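Local coordinates for bifunctional protein PutA (Bdellovibrio bacteriovorus, PDB 5UR2) that probably oxidises proline to glutamate in two steps, pairing a flavin-dependent proline dehydrogenase with an NAD-dependent L-glutamate gamma-semialdehyde dehydrogenase in one chain, at residues S625-K630 / M965-V970; E826-I831 / G853-P858; R317-P322 / L470-V475. All coordinates share one frame; numbering follows the deposited sequence.

Interaction 1: S625-K630 / M965-V970; sequences SHYIYK and MEPACV
Ile628 and Ala968 face each other as a hydrogen-bonded pair at the middle of an antiparallel ladder, where Ile628 N gives a nearly straight bond to Ala968 O (2.8 Å, 170° at the hydrogen) and Ala968 N returns one to Ile628 O. The His626-Val970 and Lys630-Glu966 pairs likewise exchange two backbone bonds each. Between them stand the non-hydrogen-bonded pairs Tyr627-Cys969 and Tyr629-Pro967; proline suits such a place, because its missing N-H costs the ladder nothing.

On the face with Ala968, the methyl CB is small enough to let Ile628 CG1 lie beside it at 3.8 Å and the Lys630 chain pass over it, CE at 3.7 Å. Ile628 CG1 sits between the backbone N and the carbonyl carbon (chi1 63°), and its CD1 reaches Val970 CG2. At the end of this face a water bridges His626 ND1 (2.7 Å) and Val970 O.

The other face carries Tyr627, Tyr629, Pro967 and Cys969. Tyr627, with CG anti to its N (chi1 -168°), lies alongside Pro967, its OH 3.2 Å from Pro967 CB. Met965 crosses Tyr629 at about a right angle, its CE 3.6 Å from Tyr629 CB, in a Met-aromatic contact oblique to the ring.

Both tyrosine hydroxyls bond Asp959 of the second subunit, and Cys969 and Val970 pair in parallel with a strand of that subunit, carrying the sheet across the interface. This ladder probably corresponds to the dimerisation flap of PutA enzymes: backbone bonds hold its strands together, while phenol hydroxyls meeting a carboxylate give the tyrosine face a polar hold on the partner.

Interaction 2: E826-I831 / G853-P858; sequences EAYDRI and GGFFAP
Tyr828, on the helix 825-841, sets the rim of its ring against the bend of the loop that runs between strands 843-847 and 860-863, a helix-to-loop packing within the aldehyde dehydrogenase part of the chain. The bend is an inverse gamma turn centred on Phe855, closed by a weak bond from Phe856 N to Gly854 O. The tyrosine is the main bump: CG stands anti to the backbone N (chi1 179°), which carries the ring outward from the helix and along the loop backbone. Its CD1 settles 3.6 Å from Phe855 C, while CB and CD1 together flank Phe855 CB.

A flat ring suits this place because its carbons can press on the main chain by van der Waals contact; no hydrogen bond crosses between the segments. One turn on, Ile831 CG2 lies loosely against Ala857 CB at 4.2 Å; the small alanine leaves room for the branched side chain, and Val822 and Leu832 continue this apolar patch. Phe856 starts away from the helix and packs on Ile809 and Pro821, so successive loop residues face different neighbours. Phe856 CE2 also packs close against Gly854, which has no side chain to give way. The backbone of Phe855 is held from other quarters too, by Pro517 and Val822. At the rim of the tyrosine, Tyr828 CE1 approaches Phe856 O to 3.4 Å, with that oxygen near the plane of the ring.

Interaction 3: R317-P322 / L470-V475; sequences RGWPVP and LLDFAV
Trp319 reaches across to Leu470, where its indole NE1 donates to the carbonyl O of Leu470 (3.0 Å). The bond is somewhat bent: the acceptor stays near the indole plane, 12° out of it, though off the N-H direction. With CG beside its own N, the indole projects toward the segment 470-475 and sets its NE1 edge against the main chain. Leu471 O also lies at this rim, near the ring plane, 3.8 Å from Trp319 CZ2.

Each face of the indole carries an aliphatic carbon, both offset toward the rim. Over one lies Asp472 CB, in a CH-pi contact 4.0 Å from the centroid of the six-membered ring of Trp319; over the opposite face lies Arg317 CD. The extended methylenes of Arg317 put CD there, while its NE is engaged by Glu313.

The two segments are loops: 317-322 leaves a helix of the proline dehydrogenase barrel through a Schellman motif, in which Gly318 takes the positive phi that a residue without a side chain adopts easily, and 470-475 leads into the helix 476-491, with Val475 at its N-cap position.

Aspartate suits position 472 because so short an acid lets CB rest on the ring while OD1 stays within reach of Ala474 N. Its CG, anti to the backbone N (chi1 -178°), carries the carboxylate past the rim at CH2 and CZ3, its plane 18° from that of the ring. There Asp472 OD1 closes an Asx turn, accepting from Ala474 N at 3.1 Å with the donor well above the carboxylate plane, within the type I turn from Asp472 to Val475. A water donates to Arg317 O (2.7 Å) and accepts from Leu470 N (2.8 Å), linking main chains too far apart to bond directly.

Interactions 1 and 2 belong to the aldehyde dehydrogenase part of the chain, whereas interaction 3 ties a loop of the proline dehydrogenase barrel to the stretch leading into helix 476-491; the three join different elements. Along the sequence interaction 3 closes first; interaction 2 then falls between the two strands of interaction 1. Chemistry follows position: the partly buried strands of interaction 1, at a subunit interface, rely on repeated main-chain bonds, the buried helix-loop contact of interaction 2 has apolar packing and no hydrogen bond, and the surface contact of interaction 3 combines an indole bond with a bridging water. The closest, interactions 2 and 3, are about 18 Å apart between nearest atoms.

Interaction 1: S625-K630 / M965-V970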
loop_
_atom_site.group_PDB
_atom_site.type_symbol
_atom_site.label_atom_id
_atom_site.label_comp_id
_atom_site.label_asym_id
_atom_site.label_seq_id
_atom_site.Cartn_x
_atom_site.Cartn_y
_atom_site.Cartn_z
ATOM N N SER B 625 -0.216 16.195 -8.634
ATOM C CA SER B 625 0.730 15.744 -7.627
ATOM C C SER B 625 0.706 14.228 -7.588
ATOM O O SER B 625 -0.370 13.627 -7.499
ATOM C CB SER B 625 0.389 16.345 -6.256
ATOM O OG SER B 625 1.539 16.351 -5.435
ATOM N N HIS B 626 1.878 13.613 -7.692
ATOM C CA HIS B 626 1.974 12.158 -7.723
ATOM C C HIS B 626 3.061 11.657 -6.778
ATOM O O HIS B 626 4.127 12.269 -6.653
ATOM C CB HIS B 626 2.245 11.655 -9.116
ATOM C CG HIS B 626 1.121 11.905 -10.065
ATOM N ND1 HIS B 626 1.004 13.071 -10.787
ATOM C CD2 HIS B 626 0.052 11.146 -10.400
ATOM C CE1 HIS B 626 -0.083 13.017 -11.537
ATOM N NE2 HIS B 626 -0.679 11.858 -11.321
ATOM N N TYR B 627 2.754 10.550 -6.100
ATOM C CA TYR B 627 3.667 9.825 -5.231
ATOM C C TYR B 627 4.237 8.657 -6.027
ATOM O O TYR B 627 3.479 7.887 -6.638
ATOM C CB TYR B 627 2.917 9.355 -3.979
ATOM C CG TYR B 627 3.732 8.819 -2.817
ATOM C CD1 TYR B 627 4.313 9.686 -1.888
ATOM C CD2 TYR B 627 3.850 7.452 -2.595
ATOM C CE1 TYR B 627 5.019 9.204 -0.806
ATOM C CE2 TYR B 627 4.558 6.959 -1.509
ATOM C CZ TYR B 627 5.132 7.841 -0.618
ATOM O OH TYR B 627 5.832 7.364 0.467
ATOM N N ILE B 628 5.568 8.569 -6.085
ATOM C CA ILE B 628 6.264 7.600 -6.936
ATOM C C ILE B 628 7.399 6.974 -6.131
ATOM O O ILE B 628 7.714 7.408 -5.021
ATOM C CB ILE B 628 6.829 8.253 -8.225
ATOM C CG1 ILE B 628 7.888 9.314 -7.849
ATOM C CG2 ILE B 628 5.728 8.874 -9.075
ATOM C CD1 ILE B 628 8.630 9.944 -9.039
ATOM N N TYR B 629 8.023 5.942 -6.707
ATOM C CA TYR B 629 9.201 5.314 -6.126
ATOM C C TYR B 629 10.378 5.423 -7.091
ATOM O O TYR B 629 10.200 5.350 -8.314
ATOM C CB TYR B 629 8.940 3.845 -5.769
ATOM C CG TYR B 629 7.949 3.749 -4.646
ATOM C CD1 TYR B 629 8.352 3.888 -3.323
ATOM C CD2 TYR B 629 6.599 3.596 -4.911
ATOM C CE1 TYR B 629 7.426 3.839 -2.286
ATOM C CE2 TYR B 629 5.672 3.551 -3.890
ATOM C CZ TYR B 629 6.090 3.668 -2.589
ATOM O OH TYR B 629 5.152 3.616 -1.597
ATOM N N LYS B 630 11.567 5.620 -6.511
ATOM C CA LYS B 630 12.854 5.685 -7.193
ATOM C C LYS B 630 13.768 4.568 -6.693
ATOM O O LYS B 630 13.656 4.126 -5.550
ATOM C CB LYS B 630 13.565 7.026 -6.932
ATOM C CG LYS B 630 12.882 8.295 -7.502
ATOM C CD LYS B 630 13.602 9.534 -6.922
ATOM C CE LYS B 630 13.148 10.883 -7.525
ATOM N NZ LYS B 630 13.416 10.986 -8.980
ATOM N N MET B 965 13.865 1.004 -2.417
ATOM C CA MET B 965 13.487 2.188 -3.178
ATOM C C MET B 965 13.402 3.381 -2.235
ATOM O O MET B 965 13.518 3.239 -1.015
ATOM C CB MET B 965 12.156 1.964 -3.937
ATOM C CG MET B 965 12.271 0.841 -4.952
ATOM S SD MET B 965 10.841 0.611 -6.041
ATOM C CE MET B 965 9.545 0.375 -4.846
ATOM N N GLU B 966 13.263 4.574 -2.824
ATOM C CA GLU B 966 12.967 5.818 -2.140
ATOM C C GLU B 966 11.616 6.340 -2.602
ATOM O O GLU B 966 11.342 6.364 -3.808
ATOM C CB GLU B 966 14.031 6.913 -2.402
ATOM C CG GLU B 966 15.374 6.703 -1.739
ATOM C CD GLU B 966 15.302 6.842 -0.253
ATOM O OE1 GLU B 966 14.500 7.688 0.226
ATOM O OE2 GLU B 966 16.038 6.098 0.440
ATOM N N PRO B 967 10.771 6.787 -1.683
ATOM C CA PRO B 967 9.539 7.467 -2.091
ATOM C C PRO B 967 9.858 8.868 -2.577
ATOM O O PRO B 967 10.795 9.512 -2.094
ATOM C CB PRO B 967 8.725 7.519 -0.795
ATOM C CG PRO B 967 9.824 7.672 0.283
ATOM C CD PRO B 967 10.983 6.832 -0.214
ATOM N N ALA B 968 9.068 9.343 -3.535
ATOM C CA ALA B 968 9.236 10.695 -4.038
ATOM C C ALA B 968 7.880 11.263 -4.446
ATOM O O ALA B 968 6.910 10.532 -4.649
ATOM C CB ALA B 968 10.214 10.737 -5.220
ATOM N N CYS B 969 7.839 12.588 -4.585
ATOM C CA CYS B 969 6.640 13.323 -4.969
ATOM C C CYS B 969 6.993 14.291 -6.096
ATOM O O CYS B 969 8.025 14.973 -6.032
ATOM C CB CYS B 969 6.044 14.093 -3.779
ATOM S SG CYS B 969 4.452 14.873 -4.164
ATOM N N VAL B 970 6.167 14.309 -7.142
ATOM C CA VAL B 970 6.297 15.235 -8.268
ATOM C C VAL B 970 5.044 16.104 -8.298
ATOM O O VAL B 970 3.921 15.591 -8.399
ATOM C CB VAL B 970 6.476 14.499 -9.612
ATOM C CG1 VAL B 970 6.508 15.502 -10.752
ATOM C CG2 VAL B 970 7.755 13.642 -9.622
HETATM O O HOH W 1 2.745 15.077 -10.911
#

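Interaction 2: E826-I831 / G853-P858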
loop_
_atom_site.group_PDB
_atom_site.type_symbol
_atom_site.label_atom_id
_atom_site.label_comp_id
_atom_site.label_asym_id
_atom_site.label_seq_id
_atom_site.Cartn_x
_atom_site.Cartn_y
_atom_site.Cartn_z
ATOM N N GLU B 826 32.771 -27.075 10.799
ATOM C CA GLU B 826 32.608 -26.109 11.884
ATOM C C GLU B 826 31.236 -26.232 12.546
ATOM O O GLU B 826 31.126 -26.272 13.774
ATOM C CB GLU B 826 32.813 -24.687 11.364
ATOM C CG GLU B 826 32.614 -23.644 12.454
ATOM C CD GLU B 826 32.672 -22.209 11.952
ATOM O OE1 GLU B 826 33.025 -21.997 10.776
ATOM O OE2 GLU B 826 32.338 -21.296 12.739
ATOM N N ALA B 827 30.169 -26.255 11.747
ATOM C CA ALA B 827 28.840 -26.391 12.331
ATOM C C ALA B 827 28.696 -27.729 13.044
ATOM O O ALA B 827 28.175 -27.795 14.162
ATOM C CB ALA B 827 27.771 -26.243 11.245
ATOM N N TYR B 828 29.179 -28.799 12.416
ATOM C CA TYR B 828 29.142 -30.117 13.036
ATOM C C TYR B 828 29.801 -30.099 14.412
ATOM O O TYR B 828 29.193 -30.500 15.408
ATOM C CB TYR B 828 29.830 -31.126 12.116
ATOM C CG TYR B 828 29.874 -32.552 12.651
ATOM C CD1 TYR B 828 28.792 -33.415 12.474
ATOM C CD2 TYR B 828 30.992 -33.030 13.330
ATOM C CE1 TYR B 828 28.829 -34.709 12.946
ATOM C CE2 TYR B 828 31.037 -34.332 13.813
ATOM C CZ TYR B 828 29.942 -35.159 13.618
ATOM O OH TYR B 828 29.952 -36.446 14.086
ATOM N N ASP B 829 31.052 -29.631 14.485
ATOM C CA ASP B 829 31.761 -29.630 15.766
ATOM C C ASP B 829 31.080 -28.726 16.783
ATOM O O ASP B 829 31.013 -29.056 17.973
ATOM C CB ASP B 829 33.225 -29.226 15.571
ATOM C CG ASP B 829 34.034 -30.293 14.834
ATOM O OD1 ASP B 829 33.663 -31.476 14.873
ATOM O OD2 ASP B 829 35.034 -29.955 14.197
ATOM N N ARG B 830 30.596 -27.564 16.341
ATOM C CA ARG B 830 29.900 -26.664 17.253
ATOM C C ARG B 830 28.651 -27.330 17.826
ATOM O O ARG B 830 28.397 -27.271 19.036
ATOM C CB ARG B 830 29.548 -25.368 16.519
ATOM C CG ARG B 830 28.724 -24.399 17.327
ATOM C CD ARG B 830 28.347 -23.155 16.519
ATOM N NE ARG B 830 27.514 -23.442 15.349
ATOM C CZ ARG B 830 26.242 -23.822 15.420
ATOM N NH1 ARG B 830 25.661 -23.973 16.601
ATOM N NH2 ARG B 830 25.546 -24.051 14.314
ATOM N N ILE B 831 27.876 -27.993 16.968
ATOM C CA ILE B 831 26.627 -28.602 17.406
ATOM C C ILE B 831 26.889 -29.770 18.347
ATOM O O ILE B 831 26.234 -29.899 19.388
ATOM C CB ILE B 831 25.800 -29.034 16.187
ATOM C CG1 ILE B 831 25.350 -27.791 15.400
ATOM C CG2 ILE B 831 24.596 -29.854 16.646
ATOM C CD1 ILE B 831 24.827 -28.116 14.016
ATOM N N GLY B 853 30.842 -40.789 7.369
ATOM C CA GLY B 853 31.253 -40.294 6.077
ATOM C C GLY B 853 30.912 -38.847 5.804
ATOM O O GLY B 853 31.361 -38.311 4.782
ATOM N N GLY B 854 30.122 -38.209 6.665
ATOM C CA GLY B 854 29.727 -36.827 6.483
ATOM C C GLY B 854 29.347 -36.171 7.797
ATOM O O GLY B 854 29.556 -36.726 8.876
ATOM N N PHE B 855 28.781 -34.971 7.695
ATOM C CA PHE B 855 28.527 -34.144 8.881
ATOM C C PHE B 855 27.145 -34.437 9.472
ATOM O O PHE B 855 26.287 -33.563 9.635
ATOM C CB PHE B 855 28.692 -32.664 8.534
ATOM C CG PHE B 855 30.018 -32.341 7.886
ATOM C CD1 PHE B 855 31.195 -32.801 8.441
ATOM C CD2 PHE B 855 30.081 -31.604 6.717
ATOM C CE1 PHE B 855 32.435 -32.526 7.851
ATOM C CE2 PHE B 855 31.306 -31.318 6.121
ATOM C CZ PHE B 855 32.485 -31.781 6.690
ATOM N N PHE B 856 26.950 -35.699 9.829
ATOM C CA PHE B 856 25.647 -36.164 10.292
ATOM C C PHE B 856 25.564 -35.920 11.791
ATOM O O PHE B 856 26.073 -36.709 12.589
ATOM C CB PHE B 856 25.441 -37.633 9.924
ATOM C CG PHE B 856 25.431 -37.871 8.438
ATOM C CD1 PHE B 856 24.295 -37.604 7.683
ATOM C CD2 PHE B 856 26.581 -38.303 7.786
ATOM C CE1 PHE B 856 24.294 -37.792 6.318
ATOM C CE2 PHE B 856 26.586 -38.495 6.415
ATOM C CZ PHE B 856 25.432 -38.238 5.677
ATOM N N ALA B 857 24.972 -34.802 12.170
ATOM C CA ALA B 857 24.684 -34.565 13.583
ATOM C C ALA B 857 23.361 -35.246 13.958
ATOM O O ALA B 857 22.430 -35.270 13.152
ATOM C CB ALA B 857 24.625 -33.059 13.890
ATOM N N PRO B 858 23.258 -35.830 15.150
ATOM C CA PRO B 858 22.072 -36.624 15.492
ATOM C C PRO B 858 20.913 -35.750 15.928
ATOM O O PRO B 858 21.107 -34.738 16.614
ATOM C CB PRO B 858 22.561 -37.492 16.657
ATOM C CG PRO B 858 23.587 -36.618 17.338
ATOM C CD PRO B 858 24.263 -35.837 16.228
#

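Interaction 3: R317-P322 / L470-V475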
loop_
_atom_site.group_PDB
_atom_site.type_symbol
_atom_site.label_atom_id
_atom_site.label_comp_id
_atom_site.label_asym_id
_atom_site.label_seq_id
_atom_site.Cartn_x
_atom_site.Cartn_y
_atom_site.Cartn_z
ATOM N N ARG B 317 -1.705 -26.948 -2.991
ATOM C CA ARG B 317 -0.478 -27.355 -3.657
ATOM C C ARG B 317 -0.364 -26.842 -5.087
ATOM O O ARG B 317 0.706 -26.982 -5.695
ATOM C CB ARG B 317 -0.346 -28.883 -3.619
ATOM C CG ARG B 317 -0.046 -29.405 -2.215
ATOM C CD ARG B 317 0.203 -30.896 -2.225
ATOM N NE ARG B 317 0.515 -31.410 -0.895
ATOM C CZ ARG B 317 1.755 -31.569 -0.430
ATOM N NH1 ARG B 317 2.796 -31.259 -1.192
ATOM N NH2 ARG B 317 1.959 -32.043 0.792
ATOM N N GLY B 318 -1.408 -26.211 -5.617
ATOM C CA GLY B 318 -1.432 -25.884 -7.033
ATOM C C GLY B 318 -1.403 -27.113 -7.917
ATOM O O GLY B 318 -0.806 -27.080 -8.990
ATOM N N TRP B 319 -2.001 -28.207 -7.477
ATOM C CA TRP B 319 -2.045 -29.426 -8.263
ATOM C C TRP B 319 -3.432 -29.615 -8.856
ATOM O O TRP B 319 -4.413 -29.054 -8.353
ATOM C CB TRP B 319 -1.674 -30.647 -7.399
ATOM C CG TRP B 319 -0.240 -30.690 -7.013
ATOM C CD1 TRP B 319 0.750 -29.830 -7.420
ATOM C CD2 TRP B 319 0.390 -31.646 -6.145
ATOM N NE1 TRP B 319 1.953 -30.196 -6.863
ATOM C CE2 TRP B 319 1.764 -31.305 -6.076
ATOM C CE3 TRP B 319 -0.072 -32.763 -5.428
ATOM C CZ2 TRP B 319 2.686 -32.034 -5.306
ATOM C CZ3 TRP B 319 0.848 -33.488 -4.654
ATOM C CH2 TRP B 319 2.211 -33.112 -4.604
ATOM N N PRO B 320 -3.553 -30.405 -9.925
ATOM C CA PRO B 320 -4.888 -30.704 -10.471
ATOM C C PRO B 320 -5.757 -31.358 -9.408
ATOM O O PRO B 320 -5.280 -32.140 -8.589
ATOM C CB PRO B 320 -4.600 -31.677 -11.625
ATOM C CG PRO B 320 -3.144 -31.537 -11.917
ATOM C CD PRO B 320 -2.488 -31.150 -10.622
ATOM N N VAL B 321 -7.040 -31.010 -9.408
ATOM C CA VAL B 321 -7.975 -31.576 -8.437
ATOM C C VAL B 321 -8.291 -33.014 -8.852
ATOM O O VAL B 321 -8.818 -33.225 -9.953
ATOM C CB VAL B 321 -9.224 -30.693 -8.335
ATOM C CG1 VAL B 321 -10.239 -31.290 -7.368
ATOM C CG2 VAL B 321 -8.804 -29.322 -7.907
ATOM N N PRO B 322 -7.938 -34.033 -8.047
ATOM C CA PRO B 322 -8.129 -35.423 -8.489
ATOM C C PRO B 322 -9.558 -35.936 -8.395
ATOM O O PRO B 322 -9.847 -36.985 -8.990
ATOM C CB PRO B 322 -7.202 -36.222 -7.557
ATOM C CG PRO B 322 -7.211 -35.460 -6.315
ATOM C CD PRO B 322 -7.251 -33.985 -6.742
ATOM N N LEU B 470 5.087 -27.405 -6.214
ATOM C CA LEU B 470 6.244 -28.257 -5.980
ATOM C C LEU B 470 6.068 -29.576 -6.718
ATOM O O LEU B 470 4.968 -29.949 -7.121
ATOM C CB LEU B 470 6.440 -28.541 -4.490
ATOM C CG LEU B 470 6.671 -27.276 -3.647
ATOM C CD1 LEU B 470 7.070 -27.621 -2.216
ATOM C CD2 LEU B 470 7.706 -26.376 -4.315
ATOM N N LEU B 471 7.169 -30.290 -6.877
ATOM C CA LEU B 471 7.118 -31.569 -7.555
ATOM C C LEU B 471 6.363 -32.604 -6.718
ATOM O O LEU B 471 6.391 -32.592 -5.481
ATOM C CB LEU B 471 8.533 -32.067 -7.843
ATOM C CG LEU B 471 9.366 -31.369 -8.908
ATOM C CD1 LEU B 471 10.813 -31.861 -8.854
ATOM C CD2 LEU B 471 8.767 -31.631 -10.293
ATOM N N ASP B 472 5.700 -33.523 -7.421
ATOM C CA ASP B 472 5.056 -34.695 -6.824
ATOM C C ASP B 472 5.979 -35.886 -7.058
ATOM O O ASP B 472 5.997 -36.458 -8.156
ATOM C CB ASP B 472 3.676 -34.921 -7.450
ATOM C CG ASP B 472 2.927 -36.114 -6.837
ATOM O OD1 ASP B 472 3.411 -36.721 -5.858
ATOM O OD2 ASP B 472 1.827 -36.422 -7.323
ATOM N N PHE B 473 6.747 -36.271 -6.033
ATOM C CA PHE B 473 7.691 -37.363 -6.257
ATOM C C PHE B 473 7.029 -38.737 -6.281
ATOM O O PHE B 473 7.728 -39.746 -6.493
ATOM C CB PHE B 473 8.827 -37.318 -5.228
ATOM C CG PHE B 473 9.907 -36.304 -5.573
ATOM C CD1 PHE B 473 10.648 -36.438 -6.737
ATOM C CD2 PHE B 473 10.181 -35.231 -4.732
ATOM C CE1 PHE B 473 11.628 -35.523 -7.064
ATOM C CE2 PHE B 473 11.166 -34.308 -5.056
ATOM C CZ PHE B 473 11.888 -34.453 -6.216
ATOM N N ALA B 474 5.701 -38.801 -6.136
ATOM C CA ALA B 474 4.984 -40.029 -6.444
ATOM C C ALA B 474 4.931 -40.300 -7.950
ATOM O O ALA B 474 4.573 -41.420 -8.357
ATOM C CB ALA B 474 3.567 -39.970 -5.854
ATOM N N VAL B 475 5.252 -39.307 -8.783
ATOM C CA VAL B 475 5.287 -39.501 -10.234
ATOM C C VAL B 475 6.626 -40.131 -10.623
ATOM O O VAL B 475 7.694 -39.528 -10.444
ATOM C CB VAL B 475 5.059 -38.179 -10.984
ATOM C CG1 VAL B 475 5.102 -38.415 -12.489
ATOM C CG2 VAL B 475 3.721 -37.547 -10.590
HETATM O O HOH W 2 2.949 -27.766 -4.440
#